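Local atomic coordinates of Uly1 (PDB entry 7DRQ), a protein that acts as a calcium-binding ulvan lyase of polysaccharide lyase family 24, probably cleaving the algal polysaccharide ulvan by elimination. Residues K3-I8 with I476-I481; A14-G19 with G43-P48; Q36-A41 with G67-R72; S116-T121 with D211-L216; K244-L249 with M317-A322. One frame throughout, in Å; residues are numbered along the deposited sequence.

Overall arrangement
The five contacts illustrate how a beta-propeller is held together by links of different chemistry. Contacts 1 and 2 share strand 3-15: contact 1, its centre about 23 Å from the chain's centre, is a strand pairing with five backbone bonds, whereas contact 2 relies on aromatic packing, one direct bond and a water. Contact 2 alone is buried, the other four partly so. Contact 3 touches contact 2, their centres about 8 Å apart, and extends its aromatic cluster through Y38 without any hydrogen bond between its own segments. Contacts 4 and 5 reach the sheet containing strands 214-220 and 239-245; contact 4 combines a close glycine-proline fit with an exposed lysine, contact 5 an apolar cluster with a single backbone bridge.

Contact 1 (K3-I8 with I476-I481); sequences KLEHEI and IINLDI
The velcro closure of a beta-propeller, in which the N-terminal strand completes the sheet of the last blade, is made here by K3, L4 and H6 pairing with N478, I477 and I476. K3 and N478 are a hydrogen-bonded antiparallel pair, N478 N donating a hydrogen bond to K3 O at 2.8 Å. At the adjoining non-hydrogen-bonded pair, L4 CD1 rests on I477 CG1 at 3.6 Å, and both side chains also touch Y435 of strand 432-436. The register then slips by one residue. E5 and H6 both face I476, a classic beta bulge, and I476 O is gripped twice: by E5 N at 2.8 Å, close to the line of the C=O bond, and by H6 N at 3.3 Å, in the carbonyl plane on a lone pair. The carboxylate of E5 reaches across to N478. With CG anti to the carbonyl carbon (chi1 -64°) and the chain extended beyond it, E5 OE2 receives N478 ND2 at 2.8 Å in a nearly straight bond. The donor stands above the carboxylate plane, and the two flat groups are turned 78° apart. E5 OE1 has a second partner, forming a salt bridge with K455 of strand 455-462, on the far side of strand 469-478. With an alanine here, N478 ND2 and the K455 ammonium would probably both lose their shared mate. Beyond the bulge, I476 CD1 meets I8 CD1 at 4.1 Å.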
# COMPACT_ATOMS: atom_id res chain seq x y z
N LYS A 3 -5.14 -5.58 24.72
CA LYS A 3 -4.66 -4.56 25.65
C LYS A 3 -3.74 -3.58 24.93
O LYS A 3 -2.82 -4.00 24.22
CB LYS A 3 -3.92 -5.21 26.82
CG LYS A 3 -3.61 -4.30 28.00
CD LYS A 3 -2.82 -5.05 29.07
CE LYS A 3 -1.33 -4.69 29.03
NZ LYS A 3 -0.45 -5.85 29.40
N LEU A 4 -3.98 -2.29 25.13
CA LEU A 4 -3.03 -1.27 24.70
C LEU A 4 -1.78 -1.34 25.58
O LEU A 4 -1.88 -1.22 26.81
CB LEU A 4 -3.66 0.12 24.78
CG LEU A 4 -2.78 1.32 24.43
CD1 LEU A 4 -2.23 1.22 22.99
CD2 LEU A 4 -3.54 2.63 24.60
N GLU A 5 -0.62 -1.54 24.96
CA GLU A 5 0.64 -1.68 25.70
C GLU A 5 1.51 -0.43 25.67
O GLU A 5 2.16 -0.12 26.66
CB GLU A 5 1.45 -2.85 25.16
CG GLU A 5 0.77 -4.19 25.35
CD GLU A 5 1.70 -5.35 25.06
OE1 GLU A 5 2.63 -5.19 24.24
OE2 GLU A 5 1.49 -6.43 25.66
N HIS A 6 1.55 0.28 24.54
CA HIS A 6 2.44 1.43 24.39
C HIS A 6 1.78 2.48 23.51
O HIS A 6 1.06 2.14 22.56
CB HIS A 6 3.79 1.01 23.79
CG HIS A 6 4.53 0.02 24.62
ND1 HIS A 6 4.56 -1.33 24.34
CD2 HIS A 6 5.27 0.18 25.75
CE1 HIS A 6 5.29 -1.95 25.25
NE2 HIS A 6 5.73 -1.06 26.12
N GLU A 7 2.04 3.74 23.81
CA GLU A 7 1.58 4.86 22.99
C GLU A 7 2.73 5.86 22.90
O GLU A 7 3.19 6.36 23.93
CB GLU A 7 0.33 5.50 23.59
CG GLU A 7 -0.21 6.64 22.77
CD GLU A 7 -1.69 6.83 22.99
OE1 GLU A 7 -2.34 7.34 22.06
OE2 GLU A 7 -2.20 6.47 24.08
N ILE A 8 3.19 6.12 21.68
CA ILE A 8 4.46 6.80 21.43
C ILE A 8 4.22 7.92 20.43
O ILE A 8 3.71 7.68 19.33
CB ILE A 8 5.52 5.83 20.88
CG1 ILE A 8 5.72 4.65 21.83
CG2 ILE A 8 6.84 6.54 20.61
CD1 ILE A 8 5.35 3.32 21.20
N ILE A 476 0.90 0.36 20.21
CA ILE A 476 1.23 -1.06 20.17
C ILE A 476 0.18 -1.76 21.03
O ILE A 476 0.10 -1.53 22.24
CB ILE A 476 2.66 -1.35 20.65
CG1 ILE A 476 3.65 -0.53 19.82
CG2 ILE A 476 2.98 -2.83 20.50
CD1 ILE A 476 5.09 -0.63 20.33
N ILE A 477 -0.63 -2.59 20.39
CA ILE A 477 -1.79 -3.20 21.01
C ILE A 477 -1.61 -4.71 20.92
O ILE A 477 -1.41 -5.26 19.83
CB ILE A 477 -3.10 -2.75 20.33
CG1 ILE A 477 -3.36 -1.25 20.57
CG2 ILE A 477 -4.27 -3.57 20.84
CD1 ILE A 477 -4.41 -0.64 19.61
N ASN A 478 -1.64 -5.37 22.08
CA ASN A 478 -1.47 -6.81 22.14
C ASN A 478 -2.78 -7.49 21.76
O ASN A 478 -3.81 -7.27 22.40
CB ASN A 478 -1.04 -7.22 23.56
CG ASN A 478 -0.47 -8.61 23.61
OD1 ASN A 478 -1.01 -9.53 23.01
ND2 ASN A 478 0.64 -8.77 24.32
N LEU A 479 -2.74 -8.32 20.72
CA LEU A 479 -3.96 -9.00 20.29
C LEU A 479 -4.29 -10.22 21.14
O LEU A 479 -5.32 -10.85 20.89
CB LEU A 479 -3.85 -9.40 18.81
CG LEU A 479 -3.73 -8.18 17.90
CD1 LEU A 479 -3.47 -8.59 16.44
CD2 LEU A 479 -4.98 -7.35 18.00
N ASP A 480 -3.45 -10.55 22.12
CA ASP A 480 -3.75 -11.63 23.06
C ASP A 480 -4.02 -12.95 22.32
O ASP A 480 -5.03 -13.62 22.54
CB ASP A 480 -4.93 -11.23 23.95
CG ASP A 480 -5.02 -12.06 25.23
OD1 ASP A 480 -4.01 -12.65 25.65
OD2 ASP A 480 -6.13 -12.11 25.79
N ILE A 481 -3.09 -13.31 21.43
CA ILE A 481 -3.22 -14.52 20.61
C ILE A 481 -2.94 -15.75 21.46
O ILE A 481 -1.85 -15.89 22.02
CB ILE A 481 -2.26 -14.47 19.38
CG1 ILE A 481 -2.69 -13.40 18.38
CG2 ILE A 481 -2.18 -15.83 18.69
CD1 ILE A 481 -4.16 -13.41 18.06

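Contact 2 (A14-G19 with G43-P48); sequences ALFFDG and GNAIAP
A buried, largely apolar contact packs the last residues of strand 3-15, A14 and L15, and the F16 and F17 that follow it, against N44 to A47 of the loop that leads into strand 53-56. The touching backbones run in nearly opposite directions yet are joined by one direct hydrogen bond, F17 N to N44 O at 3.0 Å, made in the carbonyl plane. The same N44 O also lies over the F16 ring, 3.4 Å above one face and displaced from its centre. The N44 amide runs alongside the F16 side chain, its CG 3.6 Å from F16 CZ and its plane tilted by 48° to the ring. F16 additionally forms a cation-pi contact with R470. The next ring is placed differently. F17 has CG anti to the carbonyl carbon (chi1 -52°), which sets the ring beside the loop: G43 O meets its edge in plane, 3.6 Å from F17 CD2, while I46 CB approaches F17 CZ obliquely at 3.8 Å. At L15 and A47 the backbones are too far apart for a direct bond and a water bridges them, donating to L15 O at 2.7 Å and accepting from A47 N at 3.1 Å, so that two buried backbone groups are satisfied. Side chains of the loop carry the contact on to neighbouring strands, A45 touching K446 of strand 444-452 and I46 touching Y65 of strand 59-65. Such an arrangement fits the passage of a propeller chain from the strand that closes the ring into the blade that follows.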
# COMPACT_ATOMS: atom_id res chain seq x y z
N ALA A 14 4.47 16.13 10.97
CA ALA A 14 4.10 15.33 9.81
C ALA A 14 3.37 16.18 8.78
O ALA A 14 2.48 16.97 9.12
CB ALA A 14 3.21 14.15 10.23
N LEU A 15 3.75 16.02 7.52
CA LEU A 15 3.17 16.83 6.45
C LEU A 15 1.70 16.50 6.24
O LEU A 15 1.29 15.34 6.23
CB LEU A 15 3.95 16.61 5.15
CG LEU A 15 3.38 17.31 3.90
CD1 LEU A 15 3.44 18.84 4.08
CD2 LEU A 15 4.13 16.89 2.64
N PHE A 16 0.89 17.55 6.07
CA PHE A 16 -0.52 17.42 5.78
C PHE A 16 -0.91 18.46 4.74
O PHE A 16 -0.40 19.58 4.77
CB PHE A 16 -1.35 17.61 7.06
CG PHE A 16 -2.82 17.38 6.88
CD1 PHE A 16 -3.34 16.09 6.96
CD2 PHE A 16 -3.68 18.44 6.67
CE1 PHE A 16 -4.70 15.88 6.81
CE2 PHE A 16 -5.04 18.23 6.51
CZ PHE A 16 -5.55 16.95 6.58
N PHE A 17 -1.80 18.08 3.83
CA PHE A 17 -2.23 18.98 2.76
C PHE A 17 -3.46 19.74 3.26
O PHE A 17 -4.59 19.26 3.17
CB PHE A 17 -2.52 18.19 1.49
CG PHE A 17 -1.38 17.30 1.08
CD1 PHE A 17 -0.07 17.72 1.22
CD2 PHE A 17 -1.63 16.03 0.56
CE1 PHE A 17 0.98 16.88 0.83
CE2 PHE A 17 -0.58 15.20 0.17
CZ PHE A 17 0.72 15.63 0.32
N ASP A 18 -3.23 20.94 3.79
CA ASP A 18 -4.26 21.71 4.48
C ASP A 18 -5.08 22.60 3.55
O ASP A 18 -5.89 23.39 4.03
CB ASP A 18 -3.63 22.56 5.58
CG ASP A 18 -2.73 23.65 5.05
OD1 ASP A 18 -2.03 23.44 4.03
OD2 ASP A 18 -2.73 24.74 5.66
N GLY A 19 -4.87 22.49 2.24
CA GLY A 19 -5.61 23.29 1.27
C GLY A 19 -6.87 22.60 0.77
O GLY A 19 -7.54 21.91 1.54
N GLY A 43 -5.97 12.51 -1.99
CA GLY A 43 -6.25 12.64 -0.57
C GLY A 43 -5.48 13.78 0.05
O GLY A 43 -4.55 14.33 -0.53
N ASN A 44 -5.88 14.17 1.26
CA ASN A 44 -5.18 15.26 1.93
C ASN A 44 -4.17 14.79 2.96
O ASN A 44 -3.48 15.62 3.54
CB ASN A 44 -6.20 16.23 2.57
CG ASN A 44 -7.07 15.58 3.63
OD1 ASN A 44 -6.81 14.47 4.07
ND2 ASN A 44 -8.11 16.31 4.06
N ALA A 45 -4.02 13.47 3.15
CA ALA A 45 -3.19 12.93 4.23
C ALA A 45 -2.20 11.93 3.65
O ALA A 45 -2.56 10.79 3.34
CB ALA A 45 -4.07 12.29 5.31
N ILE A 46 -0.94 12.36 3.51
CA ILE A 46 0.13 11.50 3.01
C ILE A 46 0.90 10.81 4.13
O ILE A 46 1.76 9.97 3.86
CB ILE A 46 1.07 12.33 2.11
CG1 ILE A 46 1.87 11.43 1.16
CG2 ILE A 46 1.98 13.25 2.96
CD1 ILE A 46 2.47 12.17 -0.03
N ALA A 47 0.60 11.14 5.39
CA ALA A 47 1.25 10.55 6.55
C ALA A 47 0.28 10.40 7.71
O ALA A 47 -0.33 11.39 8.15
CB ALA A 47 2.45 11.41 6.98
N PRO A 48 0.07 9.18 8.25
CA PRO A 48 0.63 7.92 7.79
C PRO A 48 -0.15 7.39 6.59
O PRO A 48 -1.38 7.43 6.59
CB PRO A 48 0.49 7.00 9.00
CG PRO A 48 -0.72 7.51 9.70
CD PRO A 48 -0.82 8.99 9.40
O HOH W 1 -0.80 13.63 6.48

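Contact 3 (Q36-A41 with G67-R72); sequences QKYNYA and GGILDR
I69 lies over one face of the Y38 ring in a CH-pi contact, with I69 CG1 3.8 Å from the ring centroid and 17° off its normal. I69 CB adds a touch near the rim, 3.6 Å from Y38 CD2. At the far end of the ring, Y38 OH abuts R72 CD at 3.2 Å, the tyrosine and arginine side chains crossing at about a right angle; the hydroxyl also has a weak hydrogen bond with W102 O. These first-shell groups are positioned by a second set of bonds. R72, bent at its third torsion (chi3 -48°), folds back so that NH1 donates to I69 O at 2.8 Å, with the oxygen in the guanidinium plane, while its NE is bonded to H95 O. On the other side, Q36 NE2 donates to K37 O at 3.0 Å, bracing the backbone just before the tyrosine. Replacing Y38 by an alanine would probably open a gap against I69 and leave R72 CD without the hydroxyl it abuts. The opposing loop, which passes through a cis peptide between G67 and G68, connects strands 59-65 and 73-80, whereas Y38 lies next to a short, weakly bonded strand at about N39-Y40, which runs parallel to strand 104-105.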
# COMPACT_ATOMS: atom_id res chain seq x y z
N GLN A 36 0.13 30.22 -0.26
CA GLN A 36 -1.02 29.35 -0.47
C GLN A 36 -1.04 28.22 0.56
O GLN A 36 0.00 27.78 1.05
CB GLN A 36 -1.00 28.73 -1.88
CG GLN A 36 0.08 27.65 -2.08
CD GLN A 36 -0.07 26.90 -3.39
OE1 GLN A 36 0.30 27.40 -4.46
NE2 GLN A 36 -0.61 25.68 -3.32
N LYS A 37 -2.25 27.76 0.88
CA LYS A 37 -2.37 26.50 1.59
C LYS A 37 -1.93 25.35 0.68
O LYS A 37 -1.81 25.50 -0.54
CB LYS A 37 -3.82 26.29 2.06
CG LYS A 37 -4.28 27.29 3.11
CD LYS A 37 -5.70 27.00 3.58
CE LYS A 37 -6.34 28.25 4.19
NZ LYS A 37 -6.88 29.16 3.14
N TYR A 38 -1.67 24.20 1.29
CA TYR A 38 -1.14 23.05 0.54
C TYR A 38 -2.30 22.29 -0.07
O TYR A 38 -2.92 21.42 0.56
CB TYR A 38 -0.30 22.17 1.45
CG TYR A 38 0.76 21.33 0.74
CD1 TYR A 38 0.63 21.00 -0.60
CD2 TYR A 38 1.87 20.87 1.43
CE1 TYR A 38 1.61 20.22 -1.24
CE2 TYR A 38 2.84 20.12 0.81
CZ TYR A 38 2.71 19.79 -0.52
OH TYR A 38 3.69 19.03 -1.11
N ASN A 39 -2.62 22.60 -1.32
CA ASN A 39 -3.70 21.93 -2.03
C ASN A 39 -3.27 20.50 -2.38
O ASN A 39 -2.14 20.08 -2.13
CB ASN A 39 -4.09 22.73 -3.26
CG ASN A 39 -4.51 24.14 -2.90
OD1 ASN A 39 -5.28 24.34 -1.96
ND2 ASN A 39 -3.99 25.12 -3.62
N TYR A 40 -4.19 19.74 -2.98
CA TYR A 40 -3.93 18.32 -3.19
C TYR A 40 -4.82 17.79 -4.30
O TYR A 40 -5.91 18.32 -4.56
CB TYR A 40 -4.15 17.53 -1.89
CG TYR A 40 -5.55 17.66 -1.31
CD1 TYR A 40 -5.86 18.69 -0.43
CD2 TYR A 40 -6.55 16.75 -1.65
CE1 TYR A 40 -7.14 18.81 0.12
CE2 TYR A 40 -7.83 16.86 -1.11
CZ TYR A 40 -8.12 17.90 -0.23
OH TYR A 40 -9.39 18.02 0.30
N ALA A 41 -4.35 16.74 -4.96
CA ALA A 41 -5.03 16.18 -6.11
C ALA A 41 -5.89 14.97 -5.77
O ALA A 41 -6.88 14.69 -6.46
CB ALA A 41 -4.01 15.79 -7.19
N GLY A 67 6.42 18.29 7.35
CA GLY A 67 5.85 19.57 6.94
C GLY A 67 6.75 20.74 7.33
O GLY A 67 7.75 20.58 8.02
N GLY A 68 6.38 21.93 6.84
CA GLY A 68 5.23 22.13 5.98
C GLY A 68 5.51 22.15 4.49
O GLY A 68 6.39 21.43 4.01
N ILE A 69 4.76 22.99 3.77
CA ILE A 69 4.77 22.98 2.30
C ILE A 69 6.16 23.31 1.75
O ILE A 69 6.49 22.90 0.64
CB ILE A 69 3.71 23.97 1.77
CG1 ILE A 69 3.55 23.86 0.26
CG2 ILE A 69 4.05 25.40 2.16
CD1 ILE A 69 2.39 24.68 -0.29
N LEU A 70 6.99 24.03 2.51
CA LEU A 70 8.31 24.39 2.02
C LEU A 70 9.39 23.38 2.43
O LEU A 70 10.55 23.56 2.07
CB LEU A 70 8.70 25.79 2.52
CG LEU A 70 7.79 26.93 2.06
CD1 LEU A 70 8.39 28.29 2.44
CD2 LEU A 70 7.50 26.85 0.55
N ASP A 71 9.01 22.33 3.16
CA ASP A 71 9.95 21.34 3.66
C ASP A 71 9.78 20.06 2.85
O ASP A 71 10.49 19.85 1.86
CB ASP A 71 9.70 21.13 5.16
CG ASP A 71 10.79 20.31 5.82
OD1 ASP A 71 11.08 19.19 5.37
OD2 ASP A 71 11.34 20.77 6.84
N ARG A 72 8.82 19.23 3.25
CA ARG A 72 8.38 18.05 2.50
C ARG A 72 9.44 16.95 2.45
O ARG A 72 9.37 16.08 1.59
CB ARG A 72 7.94 18.41 1.07
CG ARG A 72 7.08 19.67 0.96
CD ARG A 72 6.72 19.98 -0.50
NE ARG A 72 7.87 19.92 -1.41
CZ ARG A 72 8.72 20.93 -1.62
NH1 ARG A 72 8.57 22.08 -0.98
NH2 ARG A 72 9.73 20.78 -2.46

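Contact 4 (S116-T121 with D211-L216); sequences SPKDET and DGDLFL
P117 and G212 form the closely fitted part of this contact, where P117 CD stands 3.2 Å from G212 O. G212, with phi 89°, has no side chain to stand between its backbone and P117 CB. Beside this fit, L214 CD2 packs on S116 CB at 4.2 Å, and a water links the segments by donating to G212 O at 2.8 Å while lying 2.7 Å from S116 OG. The elements joined belong to the propeller: the loop between strands 111-115 and 122-126, and the turn joining the antiparallel strands 201-208 and 214-220 together with the start of the latter. The first is stiffened internally, since S116 OG accepts from K118 N in an ST turn, and D119 OD1 takes T121 N and T121 OG1 from the same face of its carboxylate, the former bond making an Asx turn. The outer side is looser. K118, exposed to solvent, stretches past the glycine until a bend at its last torsion (chi4 -5°) brings NZ to D211 O at 3.2 Å. Its aliphatic CE lies 3.4 Å from D213 OD1, but K118 NZ stays 4.5 Å from that oxygen, beyond a salt bridge, although the opposite charges probably still attract.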
# COMPACT_ATOMS: atom_id res chain seq x y z
N SER A 116 15.34 -6.22 5.21
CA SER A 116 15.68 -7.62 4.93
C SER A 116 16.04 -8.31 6.24
O SER A 116 17.01 -7.90 6.89
CB SER A 116 16.85 -7.76 3.98
OG SER A 116 17.26 -9.14 3.93
N PRO A 117 15.33 -9.36 6.64
CA PRO A 117 15.73 -10.08 7.86
C PRO A 117 17.01 -10.89 7.67
O PRO A 117 17.55 -11.39 8.65
CB PRO A 117 14.53 -10.99 8.15
CG PRO A 117 13.41 -10.47 7.26
CD PRO A 117 14.11 -9.92 6.06
N LYS A 118 17.51 -11.00 6.43
CA LYS A 118 18.74 -11.74 6.19
C LYS A 118 19.97 -10.88 6.45
O LYS A 118 20.77 -11.20 7.34
CB LYS A 118 18.73 -12.30 4.76
CG LYS A 118 17.77 -13.47 4.62
CD LYS A 118 17.55 -13.84 3.16
CE LYS A 118 16.91 -15.20 3.04
NZ LYS A 118 16.77 -15.86 4.37
N ASP A 119 20.13 -9.77 5.74
CA ASP A 119 21.33 -8.95 5.90
C ASP A 119 21.06 -7.62 6.58
O ASP A 119 21.96 -6.77 6.62
CB ASP A 119 22.03 -8.74 4.54
CG ASP A 119 21.18 -7.94 3.55
OD1 ASP A 119 20.08 -7.48 3.90
OD2 ASP A 119 21.65 -7.77 2.41
N GLU A 120 19.85 -7.40 7.10
CA GLU A 120 19.50 -6.19 7.84
C GLU A 120 19.67 -4.91 7.02
O GLU A 120 19.84 -3.82 7.57
CB GLU A 120 20.28 -6.10 9.16
CG GLU A 120 19.80 -7.11 10.19
CD GLU A 120 20.36 -6.86 11.58
OE1 GLU A 120 21.38 -6.14 11.72
OE2 GLU A 120 19.76 -7.37 12.55
N THR A 121 19.59 -5.02 5.69
CA THR A 121 19.52 -3.82 4.87
C THR A 121 18.14 -3.18 5.00
O THR A 121 17.14 -3.85 5.25
CB THR A 121 19.79 -4.12 3.41
OG1 THR A 121 18.98 -5.23 3.01
CG2 THR A 121 21.28 -4.44 3.15
N ASP A 211 10.64 -17.51 6.24
CA ASP A 211 12.08 -17.72 6.29
C ASP A 211 12.88 -16.44 6.09
O ASP A 211 14.12 -16.52 6.01
CB ASP A 211 12.48 -18.74 5.23
CG ASP A 211 12.02 -20.14 5.57
OD1 ASP A 211 11.49 -20.33 6.69
OD2 ASP A 211 12.18 -21.04 4.73
N GLY A 212 12.23 -15.29 6.01
CA GLY A 212 12.95 -14.03 5.94
C GLY A 212 13.31 -13.55 4.55
O GLY A 212 14.16 -12.66 4.43
N ASP A 213 12.71 -14.11 3.51
CA ASP A 213 12.87 -13.53 2.18
C ASP A 213 12.05 -12.26 2.07
O ASP A 213 10.99 -12.13 2.68
CB ASP A 213 12.46 -14.52 1.09
CG ASP A 213 13.61 -15.42 0.67
OD1 ASP A 213 14.74 -14.91 0.50
OD2 ASP A 213 13.37 -16.63 0.52
N LEU A 214 12.56 -11.31 1.30
CA LEU A 214 11.94 -10.00 1.15
C LEU A 214 11.54 -9.81 -0.30
O LEU A 214 12.34 -10.09 -1.21
CB LEU A 214 12.89 -8.88 1.58
CG LEU A 214 12.44 -7.45 1.29
CD1 LEU A 214 11.15 -7.12 2.03
CD2 LEU A 214 13.55 -6.47 1.69
N PHE A 215 10.31 -9.35 -0.52
CA PHE A 215 9.77 -9.17 -1.86
C PHE A 215 9.17 -7.78 -1.99
O PHE A 215 8.85 -7.13 -1.00
CB PHE A 215 8.68 -10.20 -2.19
CG PHE A 215 9.10 -11.62 -2.05
CD1 PHE A 215 9.04 -12.26 -0.82
CD2 PHE A 215 9.53 -12.35 -3.16
CE1 PHE A 215 9.42 -13.60 -0.70
CE2 PHE A 215 9.90 -13.67 -3.04
CZ PHE A 215 9.85 -14.30 -1.81
N LEU A 216 8.97 -7.35 -3.24
CA LEU A 216 8.33 -6.08 -3.52
C LEU A 216 7.37 -6.26 -4.68
O LEU A 216 7.67 -7.00 -5.61
CB LEU A 216 9.36 -5.01 -3.87
CG LEU A 216 8.73 -3.80 -4.55
CD1 LEU A 216 8.07 -2.83 -3.50
CD2 LEU A 216 9.70 -3.09 -5.44
O HOH W 2 15.68 -10.99 2.75

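Contact 5 (K244-L249 with M317-A322); sequences KSFNVL and MPLVKA
F246, L319 and selenomethionine M317 gather at the apolar centre of this contact, which ties the end of strand 239-245 to a loop of the following sheet in the beta-propeller. L319 lies beside F246 with its side chain aligned with it, L319 CD2 being 4.0 Å from F246 CZ. M317 comes across at about a right angle: its CG is anti to the backbone N (chi1 -177°), and bends at the next two torsions bring CE to 3.8 Å from F246 CE1. M317 SE sits 5.0 Å from the centroid of the F246 ring in an oblique Met-aromatic contact. W307 meets the same ring edge-to-face from outside the two segments. A second apolar group lies farther along, where V248 CG1 is touched by P318 CB and by V320 CG2, each at 3.7 Å. Between these groups the backbones come together at N247 and L319 in a single bridge, without continuing as a sheet. The N247 amide leads away from the loop, its OD1 taking V228 N and its ND2 donating to G226 O of strand 225-234. Two bonds complete the polar edge: L319 N to F246 O at 2.9 Å, almost straight, and V248 N to L319 O, also at 2.9 Å.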
# COMPACT_ATOMS: atom_id res chain seq x y z
N LYS A 244 8.97 -9.38 -12.25
CA LYS A 244 8.24 -10.44 -12.92
C LYS A 244 6.76 -10.07 -12.97
O LYS A 244 6.20 -9.60 -11.97
CB LYS A 244 8.44 -11.77 -12.19
CG LYS A 244 7.65 -12.94 -12.77
CD LYS A 244 8.06 -14.27 -12.15
CE LYS A 244 9.43 -14.70 -12.65
NZ LYS A 244 9.43 -14.87 -14.13
N SER A 245 6.12 -10.27 -14.12
CA SER A 245 4.73 -9.87 -14.29
C SER A 245 3.78 -10.92 -13.73
O SER A 245 3.82 -12.10 -14.12
CB SER A 245 4.42 -9.68 -15.78
OG SER A 245 5.25 -8.67 -16.31
N PHE A 246 2.90 -10.51 -12.82
CA PHE A 246 1.79 -11.38 -12.45
C PHE A 246 0.79 -11.51 -13.59
O PHE A 246 0.28 -12.61 -13.86
CB PHE A 246 1.06 -10.87 -11.20
CG PHE A 246 -0.23 -11.59 -10.98
CD1 PHE A 246 -0.24 -12.87 -10.44
CD2 PHE A 246 -1.43 -11.05 -11.40
CE1 PHE A 246 -1.41 -13.57 -10.29
CE2 PHE A 246 -2.62 -11.75 -11.25
CZ PHE A 246 -2.61 -13.01 -10.70
N ASN A 247 0.48 -10.40 -14.25
CA ASN A 247 -0.39 -10.38 -15.42
C ASN A 247 0.29 -9.56 -16.51
O ASN A 247 1.21 -8.78 -16.26
CB ASN A 247 -1.80 -9.82 -15.08
CG ASN A 247 -1.78 -8.34 -14.70
OD1 ASN A 247 -1.13 -7.94 -13.74
ND2 ASN A 247 -2.51 -7.53 -15.45
N VAL A 248 -0.16 -9.77 -17.75
CA VAL A 248 0.50 -9.13 -18.89
C VAL A 248 0.06 -7.67 -19.01
O VAL A 248 -0.97 -7.24 -18.49
CB VAL A 248 0.21 -9.89 -20.19
CG1 VAL A 248 0.56 -11.37 -20.04
CG2 VAL A 248 -1.27 -9.72 -20.58
N LEU A 249 0.86 -6.91 -19.74
CA LEU A 249 0.36 -5.70 -20.38
C LEU A 249 -0.07 -6.03 -21.79
O LEU A 249 0.35 -7.04 -22.37
CB LEU A 249 1.42 -4.59 -20.39
CG LEU A 249 1.83 -4.01 -19.03
CD1 LEU A 249 3.08 -3.17 -19.17
CD2 LEU A 249 0.69 -3.19 -18.42
N MSE A 317 0.18 -18.00 -16.56
CA MSE A 317 1.14 -17.12 -15.90
C MSE A 317 2.27 -16.75 -16.88
O MSE A 317 2.98 -17.64 -17.36
CB MSE A 317 1.69 -17.78 -14.64
CG MSE A 317 2.66 -16.94 -13.81
SE MSE A 317 1.81 -15.28 -13.18
CE MSE A 317 0.08 -16.03 -12.72
N PRO A 318 2.43 -15.46 -17.19
CA PRO A 318 1.65 -14.32 -16.67
C PRO A 318 0.19 -14.36 -17.11
O PRO A 318 -0.11 -14.78 -18.23
CB PRO A 318 2.36 -13.09 -17.26
CG PRO A 318 3.68 -13.58 -17.74
CD PRO A 318 3.50 -15.01 -18.10
N LEU A 319 -0.71 -13.94 -16.22
CA LEU A 319 -2.14 -14.03 -16.49
C LEU A 319 -2.56 -13.06 -17.59
O LEU A 319 -2.11 -11.91 -17.63
CB LEU A 319 -2.93 -13.73 -15.21
CG LEU A 319 -4.42 -14.08 -15.18
CD1 LEU A 319 -4.65 -15.56 -15.47
CD2 LEU A 319 -5.03 -13.67 -13.80
N VAL A 320 -3.45 -13.52 -18.47
CA VAL A 320 -4.01 -12.69 -19.53
C VAL A 320 -5.50 -12.45 -19.33
O VAL A 320 -5.97 -11.33 -19.52
CB VAL A 320 -3.75 -13.31 -20.92
CG1 VAL A 320 -4.34 -12.42 -22.01
CG2 VAL A 320 -2.25 -13.52 -21.14
N LYS A 321 -6.25 -13.49 -18.95
CA LYS A 321 -7.69 -13.43 -18.72
C LYS A 321 -7.93 -13.51 -17.22
O LYS A 321 -7.79 -14.58 -16.62
CB LYS A 321 -8.41 -14.59 -19.41
CG LYS A 321 -8.33 -14.65 -20.93
CD LYS A 321 -9.09 -15.92 -21.42
CE LYS A 321 -8.18 -17.18 -21.44
NZ LYS A 321 -8.37 -18.21 -20.33
N ALA A 322 -8.34 -12.39 -16.62
CA ALA A 322 -8.53 -12.36 -15.17
C ALA A 322 -9.51 -13.43 -14.68
O ALA A 322 -9.36 -13.94 -13.56
CB ALA A 322 -8.99 -10.97 -14.72